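Local coordinates for halogenase (Chondromyces crocatus, PDB 3E1T), which probably uses its bound flavin-adenine dinucleotide to chlorinate an aromatic precursor in the biosynthesis of chondrochloren, as a variant member of the FAD-dependent halogenases, at residues S184-N189 / S378-I383; S287-S292 / R350-Y355; C306-V311 / N357-L362. All blocks are in the same frame, centred on the assembly; numbering follows the deposited sequence.

Contact 1. Residues S184-N189 / S378-I383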
loop_
_atom_site.group_PDB
_atom_site.type_symbol
_atom_site.label_atom_id
_atom_site.label_comp_id
_atom_site.label_asym_id
_atom_site.label_seq_id
_atom_site.Cartn_x
_atom_site.Cartn_y
_atom_site.Cartn_z
ATOM N N SER A 184 4.795 7.898 10.906
ATOM C CA SER A 184 6.179 7.448 10.996
ATOM C C SER A 184 7.122 8.606 10.774
ATOM O O SER A 184 6.955 9.360 9.818
ATOM C CB SER A 184 6.465 6.410 9.922
ATOM O OG SER A 184 7.870 6.179 9.811
ATOM N N ARG A 185 8.134 8.725 11.629
ATOM C CA ARG A 185 9.171 9.744 11.422
ATOM C C ARG A 185 10.245 9.318 10.398
ATOM O O ARG A 185 10.967 10.155 9.851
ATOM C CB ARG A 185 9.795 10.152 12.759
ATOM C CG ARG A 185 8.779 10.776 13.693
ATOM C CD ARG A 185 9.398 11.350 14.968
ATOM N NE ARG A 185 8.507 11.138 16.114
ATOM C CZ ARG A 185 7.405 11.841 16.382
ATOM N NH1 ARG A 185 7.021 12.843 15.593
ATOM N NH2 ARG A 185 6.676 11.536 17.453
ATOM N N PHE A 186 10.332 8.023 10.124
ATOM C CA PHE A 186 11.297 7.508 9.154
ATOM C C PHE A 186 10.901 7.813 7.716
ATOM O O PHE A 186 11.704 8.326 6.952
ATOM C CB PHE A 186 11.500 6.002 9.323
ATOM C CG PHE A 186 12.684 5.468 8.547
ATOM C CD1 PHE A 186 13.963 5.528 9.088
ATOM C CD2 PHE A 186 12.516 4.940 7.267
ATOM C CE1 PHE A 186 15.065 5.055 8.365
ATOM C CE2 PHE A 186 13.601 4.473 6.529
ATOM C CZ PHE A 186 14.885 4.527 7.086
ATOM N N PHE A 187 9.670 7.454 7.344
ATOM C CA PHE A 187 9.187 7.630 5.983
ATOM C C PHE A 187 8.537 9.002 5.800
ATOM O O PHE A 187 7.407 9.117 5.331
ATOM C CB PHE A 187 8.224 6.489 5.611
ATOM C CG PHE A 187 8.849 5.116 5.710
ATOM C CD1 PHE A 187 9.717 4.659 4.723
ATOM C CD2 PHE A 187 8.599 4.307 6.801
ATOM C CE1 PHE A 187 10.310 3.404 4.817
ATOM C CE2 PHE A 187 9.171 3.044 6.902
ATOM C CZ PHE A 187 10.024 2.591 5.885
ATOM N N GLN A 188 9.284 10.041 6.160
ATOM C CA GLN A 188 8.816 11.420 6.083
ATOM C C GLN A 188 9.145 11.960 4.697
ATOM O O GLN A 188 10.019 12.823 4.529
ATOM C CB GLN A 188 9.496 12.244 7.175
ATOM C CG GLN A 188 8.757 13.504 7.587
ATOM C CD GLN A 188 9.287 14.064 8.900
ATOM O OE1 GLN A 188 9.209 13.408 9.945
ATOM N NE2 GLN A 188 9.855 15.269 8.847
ATOM N N ASN A 189 8.436 11.422 3.706
ATOM C CA ASN A 189 8.737 11.647 2.306
ATOM C C ASN A 189 7.519 12.225 1.597
ATOM O O ASN A 189 6.390 12.100 2.087
ATOM C CB ASN A 189 9.115 10.330 1.613
ATOM C CG ASN A 189 10.138 9.504 2.384
ATOM O OD1 ASN A 189 10.144 8.268 2.290
ATOM N ND2 ASN A 189 11.022 10.171 3.122
ATOM N N SER A 378 21.355 9.965 4.132
ATOM C CA SER A 378 22.027 9.996 5.443
ATOM C C SER A 378 21.034 10.062 6.615
ATOM O O SER A 378 21.309 9.545 7.691
ATOM C CB SER A 378 23.017 11.155 5.534
ATOM O OG SER A 378 22.319 12.394 5.600
ATOM N N ALA A 379 19.882 10.690 6.392
ATOM C CA ALA A 379 18.834 10.776 7.415
ATOM C C ALA A 379 17.897 9.556 7.443
ATOM O O ALA A 379 17.011 9.471 8.303
ATOM C CB ALA A 379 18.029 12.053 7.228
ATOM N N ARG A 380 18.062 8.643 6.492
ATOM C CA ARG A 380 17.257 7.424 6.442
ATOM C C ARG A 380 18.114 6.179 6.657
ATOM O O ARG A 380 18.228 5.298 5.793
ATOM C CB ARG A 380 16.422 7.383 5.164
ATOM C CG ARG A 380 15.266 8.392 5.224
ATOM C CD ARG A 380 14.888 8.915 3.856
ATOM N NE ARG A 380 13.845 9.951 3.922
ATOM C CZ ARG A 380 14.053 11.230 4.216
ATOM N NH1 ARG A 380 15.277 11.670 4.479
ATOM N NH2 ARG A 380 13.035 12.086 4.238
ATOM N N LYS A 381 18.704 6.130 7.851
ATOM C CA LYS A 381 19.590 5.048 8.268
ATOM C C LYS A 381 19.081 4.412 9.551
ATOM O O LYS A 381 18.409 5.063 10.348
ATOM C CB LYS A 381 21.030 5.570 8.448
ATOM C CG LYS A 381 21.727 5.981 7.134
ATOM C CD LYS A 381 21.944 4.805 6.163
ATOM C CE LYS A 381 22.087 5.238 4.688
ATOM N NZ LYS A 381 20.756 5.349 3.919
ATOM N N ILE A 382 19.390 3.134 9.737
ATOM C CA ILE A 382 19.019 2.428 10.960
ATOM C C ILE A 382 19.731 3.066 12.143
ATOM O O ILE A 382 20.927 3.330 12.081
ATOM C CB ILE A 382 19.311 0.916 10.858
ATOM C CG1 ILE A 382 18.212 0.234 10.025
ATOM C CG2 ILE A 382 19.440 0.276 12.246
ATOM C CD1 ILE A 382 18.533 -1.197 9.612
ATOM N N ILE A 383 18.975 3.355 13.196
ATOM C CA ILE A 383 19.529 3.966 14.396
ATOM C C ILE A 383 19.868 2.851 15.371
ATOM O O ILE A 383 18.986 2.234 15.979
ATOM C CB ILE A 383 18.588 5.051 14.991
ATOM C CG1 ILE A 383 18.696 6.325 14.143
ATOM C CG2 ILE A 383 18.949 5.370 16.442
ATOM C CD1 ILE A 383 17.563 7.306 14.312
HETATM O O HOH W 1 13.858 9.681 8.299
#

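Contact 2. Residues S287-S292 / R350-Y355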
loop_
_atom_site.group_PDB
_atom_site.type_symbol
_atom_site.label_atom_id
_atom_site.label_comp_id
_atom_site.label_asym_id
_atom_site.label_seq_id
_atom_site.Cartn_x
_atom_site.Cartn_y
_atom_site.Cartn_z
ATOM N N SER A 287 2.847 7.988 5.308
ATOM C CA SER A 287 3.290 6.846 6.136
ATOM C C SER A 287 2.774 6.948 7.570
ATOM O O SER A 287 3.099 7.890 8.269
ATOM C CB SER A 287 4.811 6.707 6.152
ATOM O OG SER A 287 5.181 5.461 6.758
ATOM N N TYR A 288 1.973 5.978 7.996
ATOM C CA TYR A 288 1.284 6.061 9.296
ATOM C C TYR A 288 0.688 4.722 9.670
ATOM O O TYR A 288 0.571 3.830 8.833
ATOM C CB TYR A 288 0.165 7.126 9.276
ATOM C CG TYR A 288 -0.787 6.962 8.121
ATOM C CD1 TYR A 288 -1.744 5.957 8.126
ATOM C CD2 TYR A 288 -0.712 7.808 7.005
ATOM C CE1 TYR A 288 -2.611 5.783 7.051
ATOM C CE2 TYR A 288 -1.579 7.640 5.923
ATOM C CZ TYR A 288 -2.519 6.614 5.959
ATOM O OH TYR A 288 -3.371 6.422 4.897
ATOM N N CYS A 289 0.307 4.599 10.932
ATOM C CA CYS A 289 -0.421 3.442 11.417
ATOM C C CYS A 289 -1.416 3.959 12.447
ATOM O O CYS A 289 -1.159 4.945 13.131
ATOM C CB CYS A 289 0.526 2.413 12.036
ATOM S SG CYS A 289 -0.215 0.797 12.452
ATOM N N ASN A 290 -2.565 3.297 12.542
ATOM C CA ASN A 290 -3.559 3.644 13.545
ATOM C C ASN A 290 -3.354 2.889 14.852
ATOM O O ASN A 290 -2.862 1.759 14.850
ATOM C CB ASN A 290 -4.965 3.424 12.978
ATOM C CG ASN A 290 -5.502 4.661 12.275
ATOM O OD1 ASN A 290 -6.239 5.439 12.869
ATOM N ND2 ASN A 290 -5.107 4.866 11.006
ATOM N N THR A 291 -3.722 3.516 15.974
ATOM C CA THR A 291 -3.613 2.873 17.298
ATOM C C THR A 291 -4.543 1.679 17.462
ATOM O O THR A 291 -4.343 0.841 18.351
ATOM C CB THR A 291 -3.855 3.865 18.470
ATOM O OG1 THR A 291 -5.075 4.577 18.248
ATOM C CG2 THR A 291 -2.705 4.873 18.565
ATOM N N SER A 292 -5.553 1.599 16.599
ATOM C CA SER A 292 -6.498 0.484 16.603
ATOM C C SER A 292 -7.081 0.318 15.214
ATOM O O SER A 292 -7.272 1.311 14.508
ATOM C CB SER A 292 -7.634 0.740 17.604
ATOM O OG SER A 292 -8.472 -0.413 17.723
ATOM N N ARG A 350 -2.940 -10.339 12.585
ATOM C CA ARG A 350 -2.456 -10.714 11.259
ATOM C C ARG A 350 -2.058 -9.512 10.394
ATOM O O ARG A 350 -1.037 -9.544 9.704
ATOM C CB ARG A 350 -3.542 -11.497 10.532
ATOM C CG ARG A 350 -3.277 -12.960 10.287
ATOM C CD ARG A 350 -3.597 -13.804 11.479
ATOM N NE ARG A 350 -4.176 -15.077 11.062
ATOM C CZ ARG A 350 -3.489 -16.159 10.710
ATOM N NH1 ARG A 350 -2.154 -16.166 10.712
ATOM N NH2 ARG A 350 -4.149 -17.247 10.358
ATOM N N TYR A 351 -2.890 -8.472 10.417
ATOM C CA TYR A 351 -2.669 -7.257 9.633
ATOM C C TYR A 351 -1.393 -6.526 10.095
ATOM O O TYR A 351 -0.571 -6.118 9.268
ATOM C CB TYR A 351 -3.906 -6.354 9.750
ATOM C CG TYR A 351 -4.021 -5.157 8.782
ATOM C CD1 TYR A 351 -3.129 -4.956 7.725
ATOM C CD2 TYR A 351 -5.071 -4.256 8.922
ATOM C CE1 TYR A 351 -3.272 -3.864 6.849
ATOM C CE2 TYR A 351 -5.218 -3.153 8.065
ATOM C CZ TYR A 351 -4.326 -2.973 7.026
ATOM O OH TYR A 351 -4.498 -1.896 6.180
ATOM N N ARG A 352 -1.249 -6.353 11.404
ATOM C CA ARG A 352 -0.072 -5.712 11.990
ATOM C C ARG A 352 1.198 -6.530 11.692
ATOM O O ARG A 352 2.278 -5.966 11.520
ATOM C CB ARG A 352 -0.238 -5.547 13.506
ATOM C CG ARG A 352 -1.190 -4.435 13.909
ATOM C CD ARG A 352 -1.210 -4.139 15.423
ATOM N NE ARG A 352 -2.163 -3.060 15.675
ATOM C CZ ARG A 352 -1.920 -1.765 15.472
ATOM N NH1 ARG A 352 -0.720 -1.355 15.071
ATOM N NH2 ARG A 352 -2.877 -0.868 15.692
ATOM N N ARG A 353 1.057 -7.853 11.630
ATOM C CA ARG A 353 2.184 -8.727 11.310
ATOM C C ARG A 353 2.688 -8.475 9.896
ATOM O O ARG A 353 3.896 -8.339 9.696
ATOM C CB ARG A 353 1.828 -10.200 11.503
ATOM C CG ARG A 353 1.840 -10.601 12.944
ATOM C CD ARG A 353 1.114 -11.913 13.212
ATOM N NE ARG A 353 1.910 -13.092 12.879
ATOM C CZ ARG A 353 2.916 -13.570 13.611
ATOM N NH1 ARG A 353 3.302 -12.960 14.724
ATOM N NH2 ARG A 353 3.559 -14.659 13.220
ATOM N N GLU A 354 1.768 -8.395 8.930
ATOM C CA GLU A 354 2.149 -8.180 7.541
ATOM C C GLU A 354 2.648 -6.741 7.298
ATOM O O GLU A 354 3.631 -6.537 6.576
ATOM C CB GLU A 354 0.996 -8.540 6.594
ATOM C CG GLU A 354 1.338 -8.461 5.096
ATOM C CD GLU A 354 2.256 -9.604 4.580
ATOM O OE1 GLU A 354 2.650 -10.519 5.348
ATOM O OE2 GLU A 354 2.576 -9.574 3.378
ATOM N N TYR A 355 1.964 -5.765 7.896
ATOM C CA TYR A 355 2.392 -4.361 7.862
ATOM C C TYR A 355 3.785 -4.193 8.492
ATOM O O TYR A 355 4.640 -3.494 7.931
ATOM C CB TYR A 355 1.363 -3.465 8.570
ATOM C CG TYR A 355 1.848 -2.077 8.934
ATOM C CD1 TYR A 355 1.814 -1.030 8.003
ATOM C CD2 TYR A 355 2.316 -1.800 10.222
ATOM C CE1 TYR A 355 2.259 0.262 8.354
ATOM C CE2 TYR A 355 2.767 -0.520 10.575
ATOM C CZ TYR A 355 2.736 0.490 9.638
ATOM O OH TYR A 355 3.163 1.735 10.003
HETATM O O HOH W 2 4.019 3.545 8.314
#

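Contact 3. Residues C306-V311 / N357-L362. With FAD (flavin-adenine dinucleotide), chain C.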
loop_
_atom_site.group_PDB
_atom_site.type_symbol
_atom_site.label_atom_id
_atom_site.label_comp_id
_atom_site.label_asym_id
_atom_site.label_seq_id
_atom_site.Cartn_x
_atom_site.Cartn_y
_atom_site.Cartn_z
ATOM N N CYS A 306 -3.521 1.937 7.691
ATOM C CA CYS A 306 -2.072 2.102 7.742
ATOM C C CYS A 306 -1.470 2.054 6.355
ATOM O O CYS A 306 -2.086 1.539 5.419
ATOM C CB CYS A 306 -1.426 1.025 8.632
ATOM S SG CYS A 306 -1.614 -0.649 8.001
ATOM N N PHE A 307 -0.272 2.622 6.228
ATOM C CA PHE A 307 0.506 2.554 4.988
ATOM C C PHE A 307 2.003 2.735 5.315
ATOM O O PHE A 307 2.353 3.513 6.202
ATOM C CB PHE A 307 0.039 3.605 3.974
ATOM C CG PHE A 307 0.777 3.543 2.662
ATOM C CD1 PHE A 307 0.614 2.453 1.805
ATOM C CD2 PHE A 307 1.669 4.554 2.306
ATOM C CE1 PHE A 307 1.314 2.384 0.610
ATOM C CE2 PHE A 307 2.377 4.492 1.117
ATOM C CZ PHE A 307 2.189 3.410 0.260
ATOM N N VAL A 308 2.870 2.000 4.616
ATOM C CA VAL A 308 4.329 2.146 4.810
ATOM C C VAL A 308 4.975 3.175 3.857
ATOM O O VAL A 308 5.233 4.303 4.260
ATOM C CB VAL A 308 5.087 0.794 4.741
ATOM C CG1 VAL A 308 6.547 0.996 5.207
ATOM C CG2 VAL A 308 4.402 -0.258 5.625
ATOM N N ASP A 309 5.238 2.780 2.609
ATOM C CA ASP A 309 6.018 3.580 1.657
ATOM C C ASP A 309 5.960 2.843 0.320
ATOM O O ASP A 309 5.814 1.632 0.310
ATOM C CB ASP A 309 7.482 3.734 2.156
ATOM C CG ASP A 309 8.304 4.702 1.324
ATOM O OD1 ASP A 309 8.199 5.933 1.526
ATOM O OD2 ASP A 309 9.081 4.228 0.460
ATOM N N PRO A 310 6.042 3.565 -0.808
ATOM C CA PRO A 310 5.874 2.919 -2.117
ATOM C C PRO A 310 6.954 1.932 -2.588
ATOM O O PRO A 310 6.715 1.233 -3.576
ATOM C CB PRO A 310 5.829 4.104 -3.100
ATOM C CG PRO A 310 5.608 5.311 -2.269
ATOM C CD PRO A 310 6.218 5.018 -0.950
ATOM N N VAL A 311 8.121 1.867 -1.942
ATOM C CA VAL A 311 9.144 0.953 -2.455
ATOM C C VAL A 311 8.742 -0.479 -2.121
ATOM O O VAL A 311 8.263 -0.747 -1.015
ATOM C CB VAL A 311 10.591 1.304 -2.004
ATOM C CG1 VAL A 311 10.750 1.253 -0.517
ATOM C CG2 VAL A 311 11.604 0.372 -2.691
ATOM N N ASN A 357 6.144 -6.567 8.936
ATOM C CA ASN A 357 7.117 -7.223 8.066
ATOM C C ASN A 357 7.639 -6.292 6.969
ATOM O O ASN A 357 8.843 -6.223 6.727
ATOM C CB ASN A 357 6.511 -8.480 7.439
ATOM C CG ASN A 357 6.499 -9.670 8.400
ATOM O OD1 ASN A 357 7.012 -9.587 9.497
ATOM N ND2 ASN A 357 5.897 -10.772 7.978
ATOM N N PHE A 358 6.734 -5.586 6.308
ATOM C CA PHE A 358 7.130 -4.616 5.290
ATOM C C PHE A 358 7.821 -3.393 5.886
ATOM O O PHE A 358 8.814 -2.910 5.325
ATOM C CB PHE A 358 5.939 -4.198 4.433
ATOM C CG PHE A 358 5.667 -5.123 3.286
ATOM C CD1 PHE A 358 6.386 -4.990 2.086
ATOM C CD2 PHE A 358 4.714 -6.128 3.390
ATOM C CE1 PHE A 358 6.160 -5.840 1.012
ATOM C CE2 PHE A 358 4.475 -6.990 2.314
ATOM C CZ PHE A 358 5.189 -6.835 1.114
ATOM N N TYR A 359 7.291 -2.878 6.995
ATOM C CA TYR A 359 7.885 -1.728 7.666
ATOM C C TYR A 359 9.351 -2.000 8.001
ATOM O O TYR A 359 10.233 -1.222 7.655
ATOM C CB TYR A 359 7.115 -1.343 8.949
ATOM C CG TYR A 359 7.489 0.056 9.464
ATOM C CD1 TYR A 359 6.710 1.160 9.142
ATOM C CD2 TYR A 359 8.640 0.269 10.235
ATOM C CE1 TYR A 359 7.042 2.433 9.585
ATOM C CE2 TYR A 359 8.981 1.550 10.690
ATOM C CZ TYR A 359 8.174 2.627 10.353
ATOM O OH TYR A 359 8.474 3.903 10.778
ATOM N N GLN A 360 9.580 -3.116 8.678
ATOM C CA GLN A 360 10.897 -3.517 9.125
ATOM C C GLN A 360 11.850 -3.677 7.966
ATOM O O GLN A 360 12.974 -3.184 8.017
ATOM C CB GLN A 360 10.809 -4.825 9.909
ATOM C CG GLN A 360 10.283 -4.622 11.294
ATOM C CD GLN A 360 11.302 -3.943 12.165
ATOM O OE1 GLN A 360 12.251 -4.581 12.625
ATOM N NE2 GLN A 360 11.127 -2.650 12.395
ATOM N N PHE A 361 11.398 -4.361 6.922
ATOM C CA PHE A 361 12.250 -4.605 5.777
ATOM C C PHE A 361 12.573 -3.327 5.010
ATOM O O PHE A 361 13.687 -3.186 4.488
ATOM C CB PHE A 361 11.624 -5.634 4.848
ATOM C CG PHE A 361 12.412 -5.863 3.593
ATOM C CD1 PHE A 361 13.648 -6.512 3.641
ATOM C CD2 PHE A 361 11.941 -5.414 2.376
ATOM C CE1 PHE A 361 14.391 -6.708 2.483
ATOM C CE2 PHE A 361 12.675 -5.608 1.216
ATOM C CZ PHE A 361 13.900 -6.262 1.270
ATOM N N LEU A 362 11.604 -2.409 4.917
ATOM C CA LEU A 362 11.819 -1.172 4.165
ATOM C C LEU A 362 12.778 -0.214 4.865
ATOM O O LEU A 362 13.503 0.501 4.184
ATOM C CB LEU A 362 10.510 -0.461 3.821
ATOM C CG LEU A 362 9.509 -1.123 2.851
ATOM C CD1 LEU A 362 8.569 -0.047 2.322
ATOM C CD2 LEU A 362 10.133 -1.867 1.697
HETATM P PA FAD C . -8.128 3.779 -2.091
HETATM O O1A FAD C . -7.532 3.114 -3.303
HETATM O O2A FAD C . -7.606 5.142 -1.796
HETATM O O5B FAD C . -9.721 3.881 -2.338
HETATM C C5B FAD C . -10.591 4.409 -1.350
HETATM C C4B FAD C . -11.910 4.830 -2.005
HETATM O O4B FAD C . -12.758 5.467 -1.072
HETATM C C3B FAD C . -11.671 5.833 -3.129
HETATM O O3B FAD C . -12.270 5.322 -4.298
HETATM C C2B FAD C . -12.375 7.099 -2.688
HETATM O O2B FAD C . -13.030 7.693 -3.773
HETATM C C1B FAD C . -13.370 6.585 -1.664
HETATM N N9A FAD C . -13.735 7.536 -0.598
HETATM C C8A FAD C . -12.949 8.453 0.052
HETATM N N7A FAD C . -13.718 9.083 0.971
HETATM C C5A FAD C . -14.973 8.575 0.927
HETATM C C6A FAD C . -16.157 8.852 1.629
HETATM N N6A FAD C . -16.240 9.880 2.484
HETATM N N1A FAD C . -17.290 8.132 1.332
HETATM C C2A FAD C . -17.290 7.180 0.346
HETATM N N3A FAD C . -16.124 6.927 -0.345
HETATM C C4A FAD C . -14.989 7.603 -0.057
HETATM N N1 FAD C . 0.442 0.462 -3.940
HETATM C C2 FAD C . 0.748 -0.603 -4.740
HETATM O O2 FAD C . 0.195 -1.676 -4.512
HETATM N N3 FAD C . 1.672 -0.449 -5.759
HETATM C C4 FAD C . 2.282 0.781 -5.987
HETATM O O4 FAD C . 3.089 0.928 -6.907
HETATM C C4X FAD C . 1.979 1.858 -5.164
HETATM N N5 FAD C . 2.562 3.095 -5.358
HETATM C C5X FAD C . 2.234 4.152 -4.530
HETATM C C6 FAD C . 2.825 5.406 -4.710
HETATM C C7 FAD C . 2.486 6.471 -3.861
HETATM C C7M FAD C . 3.289 7.740 -3.928
HETATM C C8 FAD C . 1.560 6.284 -2.829
HETATM C C8M FAD C . 1.321 7.338 -1.772
HETATM C C9 FAD C . 0.968 5.036 -2.663
HETATM C C9A FAD C . 1.300 3.967 -3.503
HETATM N N10 FAD C . 0.691 2.740 -3.318
HETATM C C10 FAD C . 1.034 1.685 -4.137
HETATM C "C1'" FAD C . -0.405 2.564 -2.281
HETATM C "C2'" FAD C . -1.822 2.514 -2.865
HETATM O "O2'" FAD C . -2.101 3.776 -3.435
HETATM C "C3'" FAD C . -2.859 2.221 -1.769
HETATM O "O3'" FAD C . -2.331 1.342 -0.800
HETATM C "C4'" FAD C . -4.150 1.566 -2.261
HETATM O "O4'" FAD C . -4.793 2.425 -3.177
HETATM C "C5'" FAD C . -5.073 1.312 -1.070
HETATM O "O5'" FAD C . -6.365 1.022 -1.528
HETATM P P FAD C . -7.660 1.350 -0.635
HETATM O O1P FAD C . -8.809 0.489 -1.114
HETATM O O2P FAD C . -7.385 1.081 0.811
HETATM O O3P FAD C . -7.888 2.914 -0.777
#

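Contact 1. Residues S184-N189 / S378-I383
F186 turns its ring away from its own backbone N (chi1 -168°), which carries it to R380, and R380, with CG anti to its own carbonyl carbon (chi1 -73°), runs an extended chain from CG to NE back toward the loop 184-189. F186 CZ rests 3.8 Å from R380 CB and 3.7 Å from R380 C, while R380 CG stands over one ring face, displaced toward the rim. Within the loop, F186 CD2 sits over the centre of the F187 ring. At the far end of the arginine, the carbonyl of Q188 meets the guanidinium edge near its plane, where R380 NH2 gives Q188 O a weak hydrogen bond of 3.1 Å, bent to 129°. The other amino group, NH1, bonds to F376 O, and the cation also lies against the F376 ring, so the guanidinium is gripped by Q188 O across the contact, weakly, and by F376 from its own part of the chain. Water 1 sits above the guanidinium, 2.9 Å from F186 O and 3.2 Å from A379 O. An alanine at R380 would keep the CB contact with the phenyl ring but is likely to uncover part of its face and to leave Q188 O and F376 O without this donor. Inverse gamma turns centred on F187 and on Q188 shape this loop, which carries the chain from strand 181-183 into strand 189-197 of the large mixed sheet; the contact is thus one of loop against loop, joining the lead-in to strand 189-197 to the segment between helices 375-378 and 386-397.

Contact 2. Residues S287-S292 / R350-Y355
R352 reaches strand 288-290 from helix 340-368 by a long, straight side chain: CG lies anti to the carbonyl carbon (chi1 -75°) and the chain stays extended to NE. Its guanidinium thereby arrives edge-on at the backbone, and NH2 donates to N290 O over 2.8 Å, with an N-H...O angle of 159° and the acceptor close to the guanidinium plane. NE forms a salt bridge with E348, one helical turn back, which helps to fix the rotation of the group. Strand 288-290, the middle strand of a three-stranded antiparallel sheet between 181-183 and 306-307, packs here against the helix and runs nearly antiparallel to it, the axes of the two short segments 11.5 Å apart. C289 points into this interface. Its SG, turned anti to the backbone N, lies 3.4 Å from R352 NH1 and makes an oblique sulfur-aromatic contact with Y355, 4.3 Å from the ring centroid and 33° off the ring normal. Y355 brings its hydroxyl past the cysteine, OH lying 3.4 Å from C289 CB. Beyond that point Y355 OH is hydrogen-bonded to water 2 at 2.6 Å, and the same water donates to S287 OG at 2.7 Å.

Contact 3. Residues C306-V311 / N357-L362
Segment 306-311 forms part of the FAD pocket wall: F307 and P310 face the cofactor, while V308 and V311 pack on L362 of helix 340-368. F307 CE1 comes within 3.4 Å of the ribityl carbon C1' of FAD, and P310 CB within 3.6 Å of the flavin ring carbon C6. V308, on the other side of the chain, has CG1 anti to the backbone N (chi1 -170°), which drives that methyl between two helix residues: 3.7 Å from L362 CD1, obliquely across the leucine, and 3.9 Å from Y359 CD1. V311 carries its CG1 in the crowded position between N and carbonyl carbon, and there it meets L362 CD1 at 3.8 Å as the two side chains slide past each other. L362 CD1 also touches the backbone, 3.4 Å from V311 O, and reaches D309 CB. The D309 carboxylate is served from outside these segments, by the hydroxyls of Y366 and Y286. What joins the two segments is thus apolar packing, mainly of valine and leucine methyls, so the pocket-lining segment meets the helix with no directed polar bond between the two.

In the fold
Contacts 2 and 3 use neighbouring stretches of helix 340-368, their centres about 10 Å apart, and their first segments pair as neighbouring strands, with Y288 O and F307 N 3.0 Å apart in a probable hydrogen bond. Contact 1, about 12 Å from the centre of contact 3, joins on through S184: its OG is 2.5 Å from Y359 OH, a probable hydrogen bond, and its N is 3.1 Å from S287 O of contact 2. F187 packs edge-to-face on Y359. Contact 3 touches the FAD directly, whereas the side chains of N189 and Y288 stay about 8 Å from it, so contacts 1 and 2 approach the cofactor less closely.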